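PDB 3P09: beta-lactamase from Francisella tularensis subsp. tularensis, which probably hydrolyses the amide bond of beta-lactam antibiotics, giving substituted beta-amino acids. Local coordinates for residues A[183-188]-A[242-247]; A[39-44]-A[253-258]. All blocks are in the same frame, centred on the assembly; numbering follows the deposited sequence.

Contact 1 of 2, residues A[183-188]-A[242-247]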
loop_
_atom_site.group_PDB
_atom_site.type_symbol
_atom_site.label_atom_id
_atom_site.label_comp_id
_atom_site.label_asym_id
_atom_site.label_seq_id
_atom_site.Cartn_x
_atom_site.Cartn_y
_atom_site.Cartn_z
ATOM N N LYS A 183 3.354 -2.198 9.863
ATOM C CA LYS A 183 4.723 -2.033 10.348
ATOM C C LYS A 183 5.652 -1.608 9.192
ATOM O O LYS A 183 6.549 -0.783 9.372
ATOM C CB LYS A 183 5.228 -3.320 11.023
ATOM C CG LYS A 183 4.555 -3.609 12.377
ATOM C CD LYS A 183 5.306 -4.663 13.206
ATOM C CE LYS A 183 5.700 -5.848 12.372
ATOM N NZ LYS A 183 6.698 -6.725 13.068
ATOM N N ASP A 184 5.423 -2.156 8.001
ATOM C CA ASP A 184 6.266 -1.823 6.845
ATOM C C ASP A 184 6.195 -0.349 6.462
ATOM O O ASP A 184 7.217 0.290 6.239
ATOM C CB ASP A 184 5.868 -2.638 5.615
ATOM C CG ASP A 184 6.288 -4.090 5.712
ATOM O OD1 ASP A 184 7.123 -4.422 6.588
ATOM O OD2 ASP A 184 5.784 -4.894 4.899
ATOM N N ILE A 185 4.983 0.179 6.348
ATOM C CA ILE A 185 4.849 1.563 5.898
ATOM C C ILE A 185 5.396 2.504 6.968
ATOM O O ILE A 185 6.000 3.525 6.656
ATOM C CB ILE A 185 3.385 1.917 5.512
ATOM C CG1 ILE A 185 3.361 3.137 4.580
ATOM C CG2 ILE A 185 2.532 2.161 6.747
ATOM C CD1 ILE A 185 1.986 3.393 3.946
ATOM N N TYR A 186 5.209 2.145 8.233
ATOM C CA TYR A 186 5.718 2.979 9.331
ATOM C C TYR A 186 7.239 2.969 9.327
ATOM O O TYR A 186 7.886 4.006 9.483
ATOM C CB TYR A 186 5.227 2.449 10.681
ATOM C CG TYR A 186 5.577 3.363 11.835
ATOM C CD1 TYR A 186 6.767 3.210 12.538
ATOM C CD2 TYR A 186 4.723 4.395 12.207
ATOM C CE1 TYR A 186 7.092 4.059 13.599
ATOM C CE2 TYR A 186 5.040 5.249 13.251
ATOM C CZ TYR A 186 6.222 5.075 13.945
ATOM O OH TYR A 186 6.522 5.925 14.984
ATOM N N LYS A 187 7.813 1.780 9.156
ATOM C CA LYS A 187 9.264 1.654 9.191
ATOM C C LYS A 187 9.883 2.443 8.043
ATOM O O LYS A 187 10.897 3.141 8.218
ATOM C CB LYS A 187 9.675 0.185 9.140
ATOM C CG LYS A 187 11.171 -0.052 9.252
ATOM C CD LYS A 187 11.438 -1.484 9.709
ATOM C CE LYS A 187 12.928 -1.767 9.826
ATOM N NZ LYS A 187 13.609 -0.830 10.767
ATOM N N LEU A 188 9.258 2.370 6.873
ATOM C CA LEU A 188 9.789 3.095 5.714
ATOM C C LEU A 188 9.727 4.618 5.895
ATOM O O LEU A 188 10.649 5.349 5.518
ATOM C CB LEU A 188 9.062 2.668 4.438
ATOM C CG LEU A 188 9.478 1.300 3.870
ATOM C CD1 LEU A 188 8.514 0.860 2.800
ATOM C CD2 LEU A 188 10.916 1.332 3.323
ATOM N N VAL A 242 -3.590 1.484 2.970
ATOM C CA VAL A 242 -2.580 1.534 4.037
ATOM C C VAL A 242 -1.998 2.936 4.069
ATOM O O VAL A 242 -1.557 3.470 3.036
ATOM C CB VAL A 242 -1.463 0.486 3.838
ATOM C CG1 VAL A 242 -0.462 0.523 4.999
ATOM C CG2 VAL A 242 -2.062 -0.906 3.689
ATOM N N ALA A 243 -1.993 3.537 5.254
ATOM C CA ALA A 243 -1.832 4.974 5.353
ATOM C C ALA A 243 -0.869 5.385 6.442
ATOM O O ALA A 243 -0.656 4.649 7.409
ATOM C CB ALA A 243 -3.174 5.615 5.600
ATOM N N ILE A 244 -0.276 6.562 6.261
ATOM C CA ILE A 244 0.354 7.259 7.372
ATOM C C ILE A 244 -0.495 8.481 7.643
ATOM O O ILE A 244 -0.919 9.170 6.715
ATOM C CB ILE A 244 1.765 7.743 7.053
ATOM C CG1 ILE A 244 2.685 6.572 6.704
ATOM C CG2 ILE A 244 2.312 8.505 8.253
ATOM C CD1 ILE A 244 2.868 5.607 7.807
ATOM N N ILE A 245 -0.736 8.756 8.916
ATOM C CA ILE A 245 -1.636 9.832 9.307
ATOM C C ILE A 245 -0.939 10.684 10.344
ATOM O O ILE A 245 -0.285 10.148 11.238
ATOM C CB ILE A 245 -2.916 9.267 9.936
ATOM C CG1 ILE A 245 -3.604 8.316 8.949
ATOM C CG2 ILE A 245 -3.836 10.392 10.380
ATOM C CD1 ILE A 245 -4.781 7.546 9.539
ATOM N N TRP A 246 -1.061 12.002 10.193
ATOM C CA TRP A 246 -0.532 12.963 11.155
ATOM C C TRP A 246 -1.709 13.641 11.819
ATOM O O TRP A 246 -2.254 14.606 11.278
ATOM C CB TRP A 246 0.303 14.034 10.452
ATOM C CG TRP A 246 1.619 13.554 9.901
ATOM C CD1 TRP A 246 2.852 13.715 10.467
ATOM C CD2 TRP A 246 1.832 12.854 8.666
ATOM N NE1 TRP A 246 3.815 13.145 9.661
ATOM C CE2 TRP A 246 3.213 12.611 8.554
ATOM C CE3 TRP A 246 0.986 12.399 7.650
ATOM C CZ2 TRP A 246 3.766 11.947 7.464
ATOM C CZ3 TRP A 246 1.536 11.734 6.575
ATOM C CH2 TRP A 246 2.914 11.516 6.489
ATOM N N PRO A 247 -2.129 13.132 12.983
ATOM C CA PRO A 247 -3.255 13.761 13.671
ATOM C C PRO A 247 -2.831 15.145 14.141
ATOM O O PRO A 247 -1.662 15.342 14.471
ATOM C CB PRO A 247 -3.485 12.842 14.883
ATOM C CG PRO A 247 -2.698 11.565 14.582
ATOM C CD PRO A 247 -1.529 12.053 13.786
#
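Ile-185 lays its side chain over the strand 242-246, with both of its branches in use. Its CG2 methyl sits between two strand side chains, 3.6 Å from Ile-244 CD1 and 3.8 Å from Val-242 CG1. The other branch, CG1, runs anti to the backbone N (chi1 -159°) and stays extended, which carries Ile-185 CD1 across to the strand backbone, 3.7 Å from Val-242 O; the same methyl lies 3.9 Å from Val-242 CG1. Val-242 thus answers with one methyl, CG1, against both CG2 and CD1 of Ile-185. The side chain of Ile-244 does not set out at the helix, but its bent chain (chi2 -62°) brings CD1 to it. There Ile-244 CD1 also approaches Ile-185 O and lies 4.2 Å from Tyr-186 CA. This is helix-on-sheet packing of the class A beta-lactamase fold: helix 178-190 lies against the five-stranded antiparallel sheet, and the local axes pass 8.6 Å apart at -47°. The side chains that meet are all aliphatic, with two methyls also resting on carbonyl oxygens, and Ile-185 runs past Val-242 and Ile-244 with its chain heading against theirs. Phe-68 of helix 66-80, Leu-206 of helix 196-208 and Ala-254 of the next strand also touch Ile-185. The other branch of Ile-244, CG2, lies over the Trp-246 ring near its rim, 3.5 Å above the plane, while helix 196-208 touches the indole through Ile-203 and Gln-207.

Contact 2 of 2, residues A[39-44]-A[253-258]. With SO4 (sulfate ion), chain D.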
loop_
_atom_site.group_PDB
_atom_site.type_symbol
_atom_site.label_atom_id
_atom_site.label_comp_id
_atom_site.label_asym_id
_atom_site.label_seq_id
_atom_site.Cartn_x
_atom_site.Cartn_y
_atom_site.Cartn_z
ATOM N N ILE A 39 -12.412 -8.232 7.749
ATOM C CA ILE A 39 -11.707 -6.963 7.753
ATOM C C ILE A 39 -10.500 -7.078 8.685
ATOM O O ILE A 39 -10.577 -7.714 9.736
ATOM C CB ILE A 39 -12.619 -5.814 8.189
ATOM C CG1 ILE A 39 -11.941 -4.468 7.917
ATOM C CG2 ILE A 39 -12.970 -5.952 9.663
ATOM C CD1 ILE A 39 -12.719 -3.560 7.024
ATOM N N GLY A 40 -9.380 -6.493 8.281
ATOM C CA GLY A 40 -8.157 -6.580 9.060
ATOM C C GLY A 40 -7.647 -5.177 9.308
ATOM O O GLY A 40 -7.614 -4.357 8.391
ATOM N N ILE A 41 -7.253 -4.908 10.547
ATOM C CA ILE A 41 -6.926 -3.564 11.000
ATOM C C ILE A 41 -5.648 -3.594 11.841
ATOM O O ILE A 41 -5.492 -4.450 12.715
ATOM C CB ILE A 41 -8.045 -3.005 11.934
ATOM C CG1 ILE A 41 -9.425 -3.016 11.260
ATOM C CG2 ILE A 41 -7.678 -1.620 12.458
ATOM C CD1 ILE A 41 -9.485 -2.319 9.950
ATOM N N TYR A 42 -4.733 -2.670 11.589
ATOM C CA TYR A 42 -3.617 -2.500 12.503
ATOM C C TYR A 42 -3.208 -1.045 12.553
ATOM O O TYR A 42 -3.149 -0.378 11.518
ATOM C CB TYR A 42 -2.427 -3.365 12.090
ATOM C CG TYR A 42 -1.416 -3.567 13.212
ATOM C CD1 TYR A 42 -0.210 -2.888 13.216
ATOM C CD2 TYR A 42 -1.680 -4.441 14.265
ATOM C CE1 TYR A 42 0.708 -3.073 14.226
ATOM C CE2 TYR A 42 -0.766 -4.628 15.282
ATOM C CZ TYR A 42 0.424 -3.936 15.257
ATOM O OH TYR A 42 1.346 -4.106 16.258
ATOM N N THR A 43 -2.936 -0.542 13.753
ATOM C CA THR A 43 -2.390 0.809 13.881
ATOM C C THR A 43 -1.047 0.745 14.578
ATOM O O THR A 43 -0.811 -0.136 15.409
ATOM C CB THR A 43 -3.270 1.705 14.728
ATOM O OG1 THR A 43 -3.271 1.208 16.073
ATOM C CG2 THR A 43 -4.672 1.725 14.193
ATOM N N LEU A 44 -0.165 1.684 14.260
ATOM C CA LEU A 44 1.153 1.684 14.860
ATOM C C LEU A 44 1.479 3.089 15.317
ATOM O O LEU A 44 1.460 4.019 14.514
ATOM C CB LEU A 44 2.194 1.223 13.850
ATOM C CG LEU A 44 3.044 0.015 14.204
ATOM C CD1 LEU A 44 4.270 0.028 13.330
ATOM C CD2 LEU A 44 3.432 0.048 15.659
ATOM N N ILE A 253 0.983 8.329 12.929
ATOM C CA ILE A 253 0.633 6.933 13.149
ATOM C C ILE A 253 0.510 6.240 11.804
ATOM O O ILE A 253 0.408 6.896 10.765
ATOM C CB ILE A 253 -0.684 6.792 13.937
ATOM C CG1 ILE A 253 -1.812 7.565 13.251
ATOM C CG2 ILE A 253 -0.520 7.353 15.341
ATOM C CD1 ILE A 253 -3.161 6.987 13.514
ATOM N N ALA A 254 0.566 4.917 11.802
ATOM C CA ALA A 254 0.302 4.189 10.561
ATOM C C ALA A 254 -0.982 3.416 10.763
ATOM O O ALA A 254 -1.293 2.992 11.879
ATOM C CB ALA A 254 1.443 3.258 10.224
ATOM N N LEU A 255 -1.736 3.232 9.689
ATOM C CA LEU A 255 -2.990 2.511 9.794
ATOM C C LEU A 255 -3.177 1.692 8.535
ATOM O O LEU A 255 -3.161 2.237 7.437
ATOM C CB LEU A 255 -4.153 3.495 9.954
ATOM C CG LEU A 255 -5.559 2.936 9.771
ATOM C CD1 LEU A 255 -5.869 1.833 10.796
ATOM C CD2 LEU A 255 -6.570 4.068 9.862
ATOM N N GLY A 256 -3.325 0.384 8.701
ATOM C CA GLY A 256 -3.630 -0.504 7.585
ATOM C C GLY A 256 -5.024 -1.071 7.767
ATOM O O GLY A 256 -5.361 -1.529 8.860
ATOM N N ILE A 257 -5.842 -1.013 6.715
ATOM C CA ILE A 257 -7.164 -1.640 6.715
ATOM C C ILE A 257 -7.290 -2.486 5.453
ATOM O O ILE A 257 -7.201 -1.958 4.339
ATOM C CB ILE A 257 -8.294 -0.589 6.737
ATOM C CG1 ILE A 257 -8.145 0.345 7.941
ATOM C CG2 ILE A 257 -9.645 -1.275 6.742
ATOM C CD1 ILE A 257 -9.174 1.468 7.983
ATOM N N LEU A 258 -7.443 -3.801 5.625
ATOM C CA LEU A 258 -7.522 -4.719 4.493
ATOM C C LEU A 258 -8.870 -5.417 4.561
ATOM O O LEU A 258 -9.367 -5.728 5.651
ATOM C CB LEU A 258 -6.392 -5.751 4.539
ATOM C CG LEU A 258 -5.000 -5.181 4.891
ATOM C CD1 LEU A 258 -3.965 -6.300 4.937
ATOM C CD2 LEU A 258 -4.542 -4.106 3.927
HETATM S S SO4 D . 0.554 -5.994 19.066
HETATM O O1 SO4 D . -0.191 -4.792 19.433
HETATM O O2 SO4 D . -0.147 -7.176 19.561
HETATM O O3 SO4 D . 0.673 -6.089 17.616
HETATM O O4 SO4 D . 1.887 -5.939 19.659
#
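Ile-257 faces Ile-41 across a non-hydrogen-bonded pair, and the two side chains run abreast. Ile-257 CB is 3.8 Å from Ile-41 CD1, and Ile-257 CG1 meets the same methyl at 3.6 Å. The other branch, Ile-257 CG2, anti to the backbone N, fits between two isoleucines, touching Ile-39 CD1 at 3.8 Å and pressing on Ile-41 CD1 at 3.4 Å, tighter than usual for carbons. That closeness follows from the bent chain of Ile-41 (chi2 -54°), which swings CD1 over to the neighbouring strand. Beyond the two segments the Ile-257 side chain also touches Ile-274 of helix 271-289. Further along the same face, Thr-43 CG2 meets Leu-255 CD1 at 3.6 Å, while Thr-43 OG1 turns to a hydrogen bond with the backbone N of Ile-52. Between these pairs the backbones join through reciprocal N-H...O=C bonds at Gly-40/Leu-258, Tyr-42/Gly-256 and Leu-44/Ala-254; the one from Gly-256 N to Tyr-42 O is fairly straight, at 168°. The opposite face carries Tyr-42, paired with a glycine. With CG anti to the backbone N (chi1 -162°), the ring leads away from Gly-256, and Tyr-42 OH comes 2.5 Å from sulfate O3, which lies in the ring plane at the edge; a hydrogen bond this short is doubtful in its length. Lys-53 also binds this ion, probably a crystallisation component. Alternating hydrogen-bonded and non-hydrogen-bonded pairs, with helix 271-289 over the Ile-41 and Ile-257 face, are the antiparallel pairing of the N-terminal and last strands in the class A beta-lactamase sheet.

Overall arrangement
The centres of the two contacts lie about 9 Å apart, and both belong to the five-stranded antiparallel sheet. Contact 1 uses strand 239-246 and contact 2 uses strands 38-44 and 253-260; 239-246 and 253-260 follow one another in the chain and pair side by side, with Ala-243 N to Leu-255 O and Ile-253 N to Ile-245 O as probable hydrogen bonds. Along the chain, contact 1 is nested within the loop closed by contact 2, which brings the first strand back to the last. Helix 178-190 covers one sheet face and also reaches Leu-44 through Lys-183, whereas helix 271-289 packs on the other. The sheet is thus covered by helices on both faces, the alpha-beta sandwich of this enzyme family.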